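Side-chain contacts in MHC class I antigen (Anolis carolinensis, PDB 7CPO), which binds a short peptide in the groove of its membrane-distal domains and, as a class I MHC molecule, probably displays it to T cells: residues G72-R75 and S76-H80; N143-R146 and K147-D151; F152-N155 and E156-T160; I167-L170 and Q171-L174; P253-R256 and E257-K260. All blocks are in the same frame, centred on the assembly; numbering follows the deposited sequence.

Interaction 1: G72-R75 and S76-H80; sequences GHER and SFRDH
One turn of the alpha-1 helix of the MHC class I groove is tied to the next by i-to-i+4 contacts between Gly-72 to Arg-75 and Ser-76 to His-80, within helix 62-87. The backbone ladder is regular: Phe-77 N donates to His-73 O at 2.8 Å and Asp-79 N to Arg-75 O at 3.2 Å. On the groove side, CD1 of the Phe-77 ring lies 3.1 Å from His-73 O. There Phe-77 meets Phe-97 edge-to-face and packs on an apolar side chain of the bound peptide, while His-73 bonds to the peptide backbone through NE2 and to Tyr-26 through ND1. The outer side is charged. Glu-74 swings CG away from its own backbone N (chi1 -173°) and runs straight on, which carries its carboxylate to Arg-78; Tyr-38 takes the other oxygen, OE1. Arg-78 bends at chi3 and turns one guanidinium face toward CA of Arg-75, which lies off toward the rim; CG of Arg-75 comes within 3.4 Å of Arg-78 NH2. The salt bridge is loose: Arg-78 NH1 makes a weak bond of 3.2 Å to Glu-74 OE2, which sits at the guanidinium edge, the two planes turned 69° apart.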
# COMPACT_ATOMS: atom_id res chain seq x y z
N GLY A 72 -16.49 -8.25 -15.09
CA GLY A 72 -16.94 -7.20 -16.00
C GLY A 72 -15.95 -6.05 -16.07
O GLY A 72 -15.64 -5.55 -17.16
N HIS A 73 -15.43 -5.62 -14.92
CA HIS A 73 -14.48 -4.51 -14.91
C HIS A 73 -13.19 -4.87 -15.65
O HIS A 73 -12.64 -4.05 -16.39
CB HIS A 73 -14.16 -4.10 -13.47
CG HIS A 73 -15.36 -3.66 -12.69
ND1 HIS A 73 -15.38 -3.65 -11.31
CD2 HIS A 73 -16.58 -3.22 -13.09
CE1 HIS A 73 -16.55 -3.22 -10.89
NE2 HIS A 73 -17.30 -2.95 -11.95
N GLU A 74 -12.70 -6.10 -15.46
CA GLU A 74 -11.51 -6.55 -16.18
C GLU A 74 -11.70 -6.45 -17.70
O GLU A 74 -10.85 -5.91 -18.41
CB GLU A 74 -11.15 -7.98 -15.78
CG GLU A 74 -9.82 -8.46 -16.37
CD GLU A 74 -9.49 -9.91 -16.06
OE1 GLU A 74 -10.32 -10.59 -15.41
OE2 GLU A 74 -8.41 -10.36 -16.47
N ARG A 75 -12.83 -6.95 -18.21
CA ARG A 75 -13.07 -6.86 -19.65
C ARG A 75 -13.19 -5.41 -20.09
O ARG A 75 -12.67 -5.03 -21.15
CB ARG A 75 -14.32 -7.65 -20.04
CG ARG A 75 -14.02 -9.11 -20.36
CD ARG A 75 -15.24 -9.88 -20.88
NE ARG A 75 -16.30 -9.80 -19.88
CZ ARG A 75 -16.49 -10.67 -18.91
NH1 ARG A 75 -15.72 -11.74 -18.81
NH2 ARG A 75 -17.46 -10.47 -18.03
N SER A 76 -13.86 -4.57 -19.30
CA SER A 76 -13.97 -3.14 -19.63
C SER A 76 -12.60 -2.49 -19.70
O SER A 76 -12.35 -1.63 -20.56
CB SER A 76 -14.82 -2.41 -18.59
OG SER A 76 -16.20 -2.71 -18.69
N PHE A 77 -11.69 -2.87 -18.80
CA PHE A 77 -10.38 -2.22 -18.78
C PHE A 77 -9.57 -2.60 -20.01
O PHE A 77 -8.86 -1.76 -20.56
CB PHE A 77 -9.65 -2.56 -17.47
CG PHE A 77 -10.03 -1.66 -16.31
CD1 PHE A 77 -11.34 -1.23 -16.16
CD2 PHE A 77 -9.09 -1.22 -15.41
CE1 PHE A 77 -11.70 -0.40 -15.12
CE2 PHE A 77 -9.44 -0.38 -14.37
CZ PHE A 77 -10.76 0.03 -14.24
N ARG A 78 -9.69 -3.85 -20.48
CA ARG A 78 -9.05 -4.21 -21.75
C ARG A 78 -9.54 -3.30 -22.87
O ARG A 78 -8.74 -2.78 -23.66
CB ARG A 78 -9.31 -5.67 -22.09
CG ARG A 78 -8.81 -6.64 -21.04
CD ARG A 78 -8.50 -8.00 -21.64
NE ARG A 78 -9.66 -8.89 -21.59
CZ ARG A 78 -9.90 -9.71 -20.58
NH1 ARG A 78 -9.07 -9.74 -19.54
NH2 ARG A 78 -10.97 -10.50 -20.58
N ASP A 79 -10.85 -3.10 -22.94
CA ASP A 79 -11.40 -2.14 -23.89
C ASP A 79 -10.85 -0.74 -23.65
O ASP A 79 -10.54 -0.02 -24.61
CB ASP A 79 -12.92 -2.12 -23.80
CG ASP A 79 -13.57 -3.24 -24.55
OD1 ASP A 79 -12.89 -4.26 -24.80
OD2 ASP A 79 -14.77 -3.10 -24.89
N HIS A 80 -10.74 -0.31 -22.39
CA HIS A 80 -10.29 1.06 -22.13
C HIS A 80 -8.87 1.24 -22.65
O HIS A 80 -8.57 2.20 -23.36
CB HIS A 80 -10.36 1.41 -20.64
CG HIS A 80 -11.76 1.54 -20.11
ND1 HIS A 80 -12.87 1.57 -20.93
CD2 HIS A 80 -12.23 1.63 -18.84
CE1 HIS A 80 -13.96 1.69 -20.19
NE2 HIS A 80 -13.59 1.72 -18.92

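Interaction 2: N143-R146 and K147-D151; sequences NTKR and KWDAD
Lys-145 and Asp-149, one turn apart on helix 141-149, form a short salt bridge: NZ stands 2.6 Å from OD2 and uses the syn lone pair of that oxygen. The lysine chain is extended as far as CE and then hooks at chi4 (49°), turning the ammonium back onto the carboxylate, with its CG also 3.3 Å from Asp-149 OD2. Both ends have a second partner in Trp-134, since Lys-145 NZ also bonds to its carbonyl and Asp-149 OD1 accepts its backbone NH, so the ion pair is fastened to strand 133-136. Backbone bonds follow the same spacing: Asp-149 N reaches Lys-145 O at 2.9 Å, and Trp-148 N reaches Thr-144 O at 3.2 Å. The longer link from Ala-150 N to Arg-146 O is weak. Next come the groove-facing side chains. Methyl CG2 of Thr-144 sits above the middle of the Trp-148 six-membered ring, 3.6 Å from its centroid and 9° off the ring normal, a clear CH-pi contact. A chi1 of -62° sets CG2 anti to the backbone N, over the indole, and leaves OG1 beside that N, where it bonds to Tyr-124 and to the peptide backbone. Trp-148 NE1 also bonds to the peptide backbone, and Lys-147 NZ forms a salt bridge with it. The chemistry thus divides the helix: a buried methyl-on-indole pair presents polar groups to the peptide, as in the conserved C-terminal pocket of class I molecules, while the doubly supported ion pair holds the helix to the sheet and probably keeps both groups charged.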
# COMPACT_ATOMS: atom_id res chain seq x y z
N ASN A 143 -12.55 13.59 -24.81
CA ASN A 143 -13.42 12.62 -25.45
C ASN A 143 -14.24 11.87 -24.40
O ASN A 143 -15.47 11.76 -24.50
CB ASN A 143 -12.59 11.65 -26.30
CG ASN A 143 -11.77 12.37 -27.38
OD1 ASN A 143 -12.33 13.06 -28.24
ND2 ASN A 143 -10.45 12.21 -27.34
N THR A 144 -13.59 11.37 -23.35
CA THR A 144 -14.32 10.65 -22.32
C THR A 144 -15.24 11.59 -21.53
O THR A 144 -16.38 11.23 -21.22
CB THR A 144 -13.34 9.94 -21.39
OG1 THR A 144 -12.59 8.98 -22.15
CG2 THR A 144 -14.08 9.22 -20.29
N LYS A 145 -14.77 12.82 -21.24
CA LYS A 145 -15.59 13.75 -20.45
C LYS A 145 -16.94 13.98 -21.09
O LYS A 145 -17.91 14.37 -20.43
CB LYS A 145 -14.86 15.10 -20.29
CG LYS A 145 -15.67 16.19 -19.59
CD LYS A 145 -14.76 17.37 -19.23
CE LYS A 145 -15.54 18.57 -18.67
NZ LYS A 145 -16.52 18.21 -17.58
N ARG A 146 -17.04 13.67 -22.34
CA ARG A 146 -18.22 13.96 -23.11
C ARG A 146 -19.39 13.04 -22.96
O ARG A 146 -20.53 13.45 -22.72
CB ARG A 146 -17.73 13.89 -24.51
CG ARG A 146 -17.78 15.17 -24.97
CD ARG A 146 -17.50 16.24 -23.94
NE ARG A 146 -17.59 17.25 -24.90
CZ ARG A 146 -16.55 17.79 -25.50
NH1 ARG A 146 -16.78 18.64 -26.51
NH2 ARG A 146 -15.34 17.53 -25.06
N LYS A 147 -19.09 11.81 -23.28
CA LYS A 147 -20.01 10.73 -23.08
C LYS A 147 -20.45 10.72 -21.63
O LYS A 147 -21.66 10.71 -21.34
CB LYS A 147 -19.29 9.47 -23.54
CG LYS A 147 -18.47 9.80 -24.80
CD LYS A 147 -18.16 8.58 -25.59
CE LYS A 147 -16.91 7.90 -25.08
NZ LYS A 147 -16.68 6.63 -25.83
N TRP A 148 -19.51 10.91 -20.71
CA TRP A 148 -19.81 10.69 -19.31
C TRP A 148 -20.52 11.88 -18.68
O TRP A 148 -21.44 11.69 -17.88
CB TRP A 148 -18.53 10.34 -18.55
CG TRP A 148 -18.00 9.01 -18.93
CD1 TRP A 148 -18.45 8.19 -19.94
CD2 TRP A 148 -16.93 8.31 -18.29
NE1 TRP A 148 -17.71 7.04 -19.97
CE2 TRP A 148 -16.77 7.08 -18.97
CE3 TRP A 148 -16.09 8.60 -17.20
CZ2 TRP A 148 -15.81 6.14 -18.59
CZ3 TRP A 148 -15.13 7.66 -16.83
CH2 TRP A 148 -14.99 6.45 -17.53
N ASP A 149 -20.14 13.12 -19.04
CA ASP A 149 -20.90 14.27 -18.56
C ASP A 149 -22.37 14.16 -18.92
O ASP A 149 -23.24 14.54 -18.13
CB ASP A 149 -20.35 15.58 -19.14
CG ASP A 149 -19.24 16.19 -18.29
OD1 ASP A 149 -18.91 15.62 -17.21
OD2 ASP A 149 -18.67 17.24 -18.72
N ALA A 150 -22.67 13.61 -20.09
CA ALA A 150 -24.05 13.53 -20.55
C ALA A 150 -24.83 12.35 -20.00
O ALA A 150 -26.04 12.28 -20.24
CB ALA A 150 -24.07 13.49 -22.08
N ASP A 151 -24.19 11.42 -19.29
CA ASP A 151 -24.88 10.23 -18.77
C ASP A 151 -25.38 10.49 -17.35
O ASP A 151 -24.88 9.92 -16.37
CB ASP A 151 -23.97 9.01 -18.83
CG ASP A 151 -24.72 7.71 -18.72
OD1 ASP A 151 -25.91 7.74 -18.30
OD2 ASP A 151 -24.12 6.65 -19.04

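Interaction 3: F152-N155 and E156-T160; sequences FRDN and EYKKT
Tyr-157 lies across the preceding turn at the start of helix 152-176, its ring set over the carbonyl of Arg-153: Arg-153 O is 3.6 Å above the ring plane, over its centre. The same oxygen accepts Tyr-157 N at 3.1 Å. Asp-154 meets the ring at its edge, OD2 standing 3.3 Å from Tyr-157 CD2 with carboxylate and ring planes 78° apart. This is the tight part of the contact, and the ring also packs on an aromatic side chain of the bound peptide. On the groove side Lys-158 runs extended to CE and turns at chi4 (53°), bringing NZ over to Asp-154 OD2 at 3.4 Å, a long salt bridge. Each of these charged ends has a further partner on the peptide: Asp-154 OD1 pairs with a basic side chain and Lys-158 NZ bonds to an aromatic one. The solvent side is looser. There the hydroxyl of Tyr-157 merely rests beside the aliphatic chain of Arg-153, 3.6 Å from CG, and the exposed Glu-156 touches the preceding turn with CG, 3.4 Å from Phe-152 O. The whole is the alpha-2 wall of the class I groove just past its break, where the buried amide of Asn-155 ties the new helix back to helix 141-149 through Trp-148 O and to strand 133-136 through Trp-134 NE1, while Glu-156 and Lys-159 pack on Leu-132 in the loop between strands 122-128 and 133-136.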
# COMPACT_ATOMS: atom_id res chain seq x y z
N PHE A 152 -26.39 11.36 -17.26
CA PHE A 152 -26.87 11.87 -15.98
C PHE A 152 -27.23 10.74 -15.03
O PHE A 152 -26.87 10.79 -13.84
CB PHE A 152 -28.08 12.80 -16.20
CG PHE A 152 -27.78 13.97 -17.08
CD1 PHE A 152 -26.52 14.57 -17.06
CD2 PHE A 152 -28.74 14.46 -17.97
CE1 PHE A 152 -26.22 15.65 -17.89
CE2 PHE A 152 -28.44 15.54 -18.80
CZ PHE A 152 -27.18 16.13 -18.77
N ARG A 153 -27.93 9.72 -15.53
CA ARG A 153 -28.38 8.62 -14.68
C ARG A 153 -27.19 7.84 -14.12
O ARG A 153 -27.13 7.58 -12.91
CB ARG A 153 -29.34 7.72 -15.46
CG ARG A 153 -30.24 6.85 -14.58
CD ARG A 153 -31.54 6.47 -15.31
NE ARG A 153 -32.71 6.77 -14.49
CZ ARG A 153 -33.75 7.50 -14.90
NH1 ARG A 153 -33.78 7.99 -16.13
NH2 ARG A 153 -34.76 7.73 -14.07
N ASP A 154 -26.23 7.47 -14.98
CA ASP A 154 -25.09 6.70 -14.50
C ASP A 154 -24.26 7.53 -13.53
O ASP A 154 -23.77 7.00 -12.53
CB ASP A 154 -24.22 6.22 -15.67
CG ASP A 154 -23.85 4.75 -15.56
OD1 ASP A 154 -23.58 4.12 -16.60
OD2 ASP A 154 -23.82 4.20 -14.43
N ASN A 155 -24.12 8.82 -13.79
CA ASN A 155 -23.39 9.67 -12.85
C ASN A 155 -24.06 9.68 -11.48
O ASN A 155 -23.37 9.77 -10.46
CB ASN A 155 -23.27 11.08 -13.40
CG ASN A 155 -22.33 11.17 -14.57
OD1 ASN A 155 -21.41 10.33 -14.73
ND2 ASN A 155 -22.54 12.18 -15.43
N GLU A 156 -25.39 9.57 -11.44
CA GLU A 156 -26.06 9.53 -10.15
C GLU A 156 -25.87 8.19 -9.45
O GLU A 156 -25.73 8.15 -8.22
CB GLU A 156 -27.55 9.86 -10.28
CG GLU A 156 -27.79 11.32 -10.65
CD GLU A 156 -27.93 12.27 -9.44
OE1 GLU A 156 -27.49 11.91 -8.32
OE2 GLU A 156 -28.46 13.39 -9.62
N TYR A 157 -25.81 7.08 -10.20
CA TYR A 157 -25.48 5.80 -9.57
C TYR A 157 -24.17 5.89 -8.82
O TYR A 157 -24.01 5.30 -7.74
CB TYR A 157 -25.37 4.66 -10.58
CG TYR A 157 -26.61 4.34 -11.36
CD1 TYR A 157 -27.88 4.59 -10.84
CD2 TYR A 157 -26.51 3.78 -12.63
CE1 TYR A 157 -29.02 4.28 -11.56
CE2 TYR A 157 -27.64 3.48 -13.36
CZ TYR A 157 -28.89 3.73 -12.82
OH TYR A 157 -30.02 3.41 -13.55
N LYS A 158 -23.20 6.62 -9.38
CA LYS A 158 -21.88 6.71 -8.76
C LYS A 158 -21.93 7.57 -7.50
O LYS A 158 -21.35 7.20 -6.47
CB LYS A 158 -20.87 7.24 -9.77
CG LYS A 158 -20.57 6.24 -10.83
CD LYS A 158 -19.69 6.79 -11.91
CE LYS A 158 -19.43 5.71 -12.97
NZ LYS A 158 -20.68 5.12 -13.46
N LYS A 159 -22.62 8.71 -7.56
CA LYS A 159 -22.84 9.51 -6.36
C LYS A 159 -23.54 8.70 -5.27
O LYS A 159 -23.11 8.69 -4.11
CB LYS A 159 -23.65 10.76 -6.71
CG LYS A 159 -23.90 11.73 -5.56
CD LYS A 159 -24.78 12.91 -6.03
CE LYS A 159 -24.85 14.05 -5.02
NZ LYS A 159 -25.31 13.62 -3.67
N THR A 160 -24.62 8.01 -5.63
CA THR A 160 -25.30 7.14 -4.69
C THR A 160 -24.33 6.10 -4.12
O THR A 160 -24.27 5.88 -2.90
CB THR A 160 -26.49 6.46 -5.37
OG1 THR A 160 -27.46 7.46 -5.71
CG2 THR A 160 -27.12 5.37 -4.47

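Interaction 4: I167-L170 and Q171-L174; sequences IEWL and QRYL
Arg-172 stands its guanidinium edge-on over the indole face of Trp-169, a cation-pi contact with CZ 4.5 Å from the centroid of the six-membered ring and almost on the ring normal. NH1 makes the closest approach, 3.4 Å from CD2, with the guanidinium plane turned 71° from the indole. A bend at chi3 turns the end of the arginine chain over the ring. Tyr-173 approaches the same indole obliquely: its CE1 is 3.7 Å from Trp-169 CE3, the ring planes 34° apart. The tyrosine's own ring has Trp-169 O 3.1 Å above one face, toward the rim. Both rings belong to the alpha-2 helix of the class I groove, where Tyr-173 OH bonds to Tyr-62 and to the peptide backbone and Trp-169 meets a peptide side chain, consistent with the conserved pocket for the peptide N terminus. On the sheet side, Leu-170 turns CG away from its backbone N (chi1 170°), placing CD1 4.0 Å from CG of Leu-174 and packing against Leu-105 and Val-30. Gln-171 extends beyond CG and crosses Ile-167 at a slant, NE2 lying 3.6 Å from CG2. A water donates to Glu-168 O at 2.8 Å and, weakly, to Gln-171 OE1.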
# COMPACT_ATOMS: atom_id res chain seq x y z
N ILE A 167 -20.61 3.60 2.01
CA ILE A 167 -20.61 3.88 3.44
C ILE A 167 -21.31 2.77 4.21
O ILE A 167 -20.86 2.37 5.29
CB ILE A 167 -21.26 5.26 3.70
CG1 ILE A 167 -20.37 6.38 3.14
CG2 ILE A 167 -21.54 5.48 5.18
CD1 ILE A 167 -19.13 6.68 4.01
N GLU A 168 -22.42 2.27 3.67
CA GLU A 168 -23.16 1.20 4.33
C GLU A 168 -22.33 -0.08 4.41
O GLU A 168 -22.32 -0.75 5.44
CB GLU A 168 -24.47 0.96 3.59
CG GLU A 168 -25.53 1.97 3.99
CD GLU A 168 -26.65 2.07 2.98
OE1 GLU A 168 -26.62 1.32 1.98
OE2 GLU A 168 -27.56 2.90 3.18
N TRP A 169 -21.63 -0.43 3.33
CA TRP A 169 -20.75 -1.60 3.42
C TRP A 169 -19.60 -1.34 4.39
O TRP A 169 -19.27 -2.21 5.21
CB TRP A 169 -20.23 -1.95 2.03
CG TRP A 169 -21.28 -2.64 1.22
CD1 TRP A 169 -21.96 -2.13 0.17
CD2 TRP A 169 -21.80 -3.97 1.43
NE1 TRP A 169 -22.85 -3.04 -0.31
CE2 TRP A 169 -22.77 -4.19 0.44
CE3 TRP A 169 -21.52 -4.99 2.33
CZ2 TRP A 169 -23.48 -5.40 0.33
CZ3 TRP A 169 -22.22 -6.20 2.23
CH2 TRP A 169 -23.20 -6.39 1.23
N LEU A 170 -19.00 -0.15 4.32
CA LEU A 170 -17.93 0.19 5.24
C LEU A 170 -18.39 0.01 6.68
O LEU A 170 -17.69 -0.61 7.48
CB LEU A 170 -17.46 1.63 5.00
CG LEU A 170 -16.51 2.17 6.07
CD1 LEU A 170 -15.28 1.28 6.20
CD2 LEU A 170 -16.10 3.62 5.81
N GLN A 171 -19.58 0.50 7.00
CA GLN A 171 -20.08 0.36 8.36
C GLN A 171 -20.35 -1.10 8.71
O GLN A 171 -20.14 -1.50 9.85
CB GLN A 171 -21.33 1.20 8.55
CG GLN A 171 -21.09 2.69 8.59
CD GLN A 171 -22.32 3.48 8.22
OE1 GLN A 171 -23.27 2.92 7.64
NE2 GLN A 171 -22.35 4.76 8.57
N ARG A 172 -20.80 -1.90 7.74
CA ARG A 172 -20.94 -3.34 7.99
C ARG A 172 -19.58 -3.97 8.23
O ARG A 172 -19.41 -4.77 9.15
CB ARG A 172 -21.62 -4.04 6.82
CG ARG A 172 -23.08 -4.23 6.96
CD ARG A 172 -23.69 -4.80 5.68
NE ARG A 172 -25.00 -4.18 5.46
CZ ARG A 172 -25.35 -3.48 4.39
NH1 ARG A 172 -24.50 -3.29 3.37
NH2 ARG A 172 -26.57 -2.96 4.34
N TYR A 173 -18.59 -3.62 7.40
CA TYR A 173 -17.28 -4.25 7.50
C TYR A 173 -16.63 -3.93 8.84
O TYR A 173 -16.06 -4.81 9.49
CB TYR A 173 -16.40 -3.79 6.34
CG TYR A 173 -16.87 -4.26 4.97
CD1 TYR A 173 -17.68 -5.39 4.84
CD2 TYR A 173 -16.52 -3.57 3.81
CE1 TYR A 173 -18.11 -5.82 3.58
CE2 TYR A 173 -16.94 -4.00 2.56
CZ TYR A 173 -17.74 -5.13 2.45
OH TYR A 173 -18.16 -5.56 1.22
N LEU A 174 -16.75 -2.68 9.29
CA LEU A 174 -16.11 -2.28 10.54
C LEU A 174 -16.62 -3.09 11.70
O LEU A 174 -15.84 -3.49 12.58
CB LEU A 174 -16.34 -0.79 10.79
CG LEU A 174 -15.43 0.16 10.02
CD1 LEU A 174 -16.00 1.56 10.11
CD2 LEU A 174 -14.02 0.11 10.59
O HOH W 1 -24.27 -0.38 7.41

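Interaction 5: P253-R256 and E257-K260; sequences PKER and ERYK
Glu-255 and Arg-258 lie side by side and point the same way, joined by a salt bridge in which NH1 donates to OE1 at 2.9 Å. The bond is bent (138°), and NH1 comes from above the carboxylate plane, 56° out of it. Beneath the charges the methylenes also touch, Glu-255 CG standing 3.5 Å from Arg-258 CD. The glutamate runs extended beyond CG, whereas the arginine bends at chi3 (79°), which brings NH1 round to the carboxylate. A short 3-10 turn sets this spacing: Arg-258 N donates to Glu-255 O at 3.2 Å and Tyr-259 N to Arg-256 O at 3.1 Å. Those two carbonyls also lie at the edge of the Tyr-259 ring, Glu-255 O 3.6 Å from CD1. Farther out, Arg-258 NH2 makes a salt bridge with Asp-222, Arg-256 NE one with Glu-201, and the Tyr-259 hydroxyl bonds to Asp-252 and Arg-221, so the polar ends of these three side chains are held by neighbours. The turn closes the loop between strands 243-251 and 259-264, which lie in the two different sheets of the immunoglobulin C1-set domain; Tyr-259 packs inward on Leu-203 of strand 201-210, and Lys-260 continues along 259-264 beside strand 216-221.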
# COMPACT_ATOMS: atom_id res chain seq x y z
N PRO A 253 31.24 12.82 19.29
CA PRO A 253 32.11 12.16 20.26
C PRO A 253 31.69 12.62 21.65
O PRO A 253 31.36 13.79 21.86
CB PRO A 253 33.51 12.66 19.89
CG PRO A 253 33.37 13.53 18.69
CD PRO A 253 31.93 13.92 18.60
N LYS A 254 31.64 11.67 22.58
CA LYS A 254 31.47 11.95 24.00
C LYS A 254 30.08 12.47 24.34
O LYS A 254 29.86 12.88 25.47
CB LYS A 254 32.49 12.98 24.52
CG LYS A 254 33.96 12.72 24.16
CD LYS A 254 34.68 11.95 25.24
CE LYS A 254 35.47 12.92 26.10
NZ LYS A 254 35.47 12.48 27.51
N GLU A 255 29.15 12.51 23.39
CA GLU A 255 27.91 13.23 23.62
C GLU A 255 26.67 12.35 23.52
O GLU A 255 25.56 12.87 23.47
CB GLU A 255 27.77 14.40 22.64
CG GLU A 255 27.43 15.69 23.33
CD GLU A 255 27.68 16.91 22.47
OE1 GLU A 255 27.49 18.03 22.98
OE2 GLU A 255 28.05 16.74 21.29
N ARG A 256 26.86 11.03 23.55
CA ARG A 256 25.78 10.09 23.27
C ARG A 256 24.54 10.33 24.12
O ARG A 256 23.42 10.28 23.62
CB ARG A 256 26.28 8.66 23.48
CG ARG A 256 25.85 7.73 22.38
CD ARG A 256 26.36 6.35 22.61
NE ARG A 256 27.74 6.22 22.16
CZ ARG A 256 28.79 6.30 22.96
NH1 ARG A 256 28.62 6.54 24.27
NH2 ARG A 256 30.00 6.14 22.46
N GLU A 257 24.74 10.61 25.41
CA GLU A 257 23.67 10.64 26.41
C GLU A 257 22.69 11.80 26.23
O GLU A 257 21.70 11.88 26.96
CB GLU A 257 24.26 10.72 27.82
CG GLU A 257 24.86 12.10 28.18
CD GLU A 257 26.20 12.39 27.48
OE1 GLU A 257 26.73 11.50 26.78
OE2 GLU A 257 26.71 13.52 27.64
N ARG A 258 22.95 12.72 25.31
CA ARG A 258 22.01 13.80 25.06
C ARG A 258 20.86 13.37 24.14
O ARG A 258 19.85 14.08 24.07
CB ARG A 258 22.74 15.00 24.45
CG ARG A 258 23.81 15.64 25.35
CD ARG A 258 24.45 16.86 24.68
NE ARG A 258 23.64 18.07 24.75
CZ ARG A 258 23.87 19.18 24.05
NH1 ARG A 258 24.89 19.23 23.19
NH2 ARG A 258 23.09 20.24 24.19
N TYR A 259 20.98 12.22 23.48
CA TYR A 259 20.04 11.78 22.45
C TYR A 259 19.20 10.60 22.91
O TYR A 259 19.72 9.60 23.42
CB TYR A 259 20.79 11.42 21.17
CG TYR A 259 21.56 12.58 20.62
CD1 TYR A 259 22.84 12.86 21.07
CD2 TYR A 259 21.01 13.40 19.66
CE1 TYR A 259 23.54 13.94 20.57
CE2 TYR A 259 21.70 14.47 19.15
CZ TYR A 259 22.96 14.73 19.61
OH TYR A 259 23.65 15.81 19.09
N LYS A 260 17.89 10.72 22.70
CA LYS A 260 16.90 9.70 23.03
C LYS A 260 15.95 9.58 21.85
O LYS A 260 15.67 10.57 21.18
CB LYS A 260 16.11 10.07 24.29
CG LYS A 260 16.89 9.89 25.58
CD LYS A 260 16.14 10.47 26.76
CE LYS A 260 17.09 10.67 27.92
NZ LYS A 260 17.13 9.48 28.80

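Interactions 1 to 4 belong to the peptide-binding domains and come in that order along the chain; interaction 5 lies in the immunoglobulin C1-set domain, about 59 Å from interaction 1 between centres. Interaction 1 is on helix 62-87, one wall of the groove, while interactions 2, 3 and 4 follow the other wall, on helix 141-149 and then helix 152-176. Interactions 2 and 3, with centres about 13 Å apart, touch where the two helices join. Interactions 3 and 4 share helix 152-176, their centres about 20 Å apart. Residues of all four reach the peptide, so both walls grip it, whereas interaction 5, in the loop before strand 259-264, touches no other chain of the assembly.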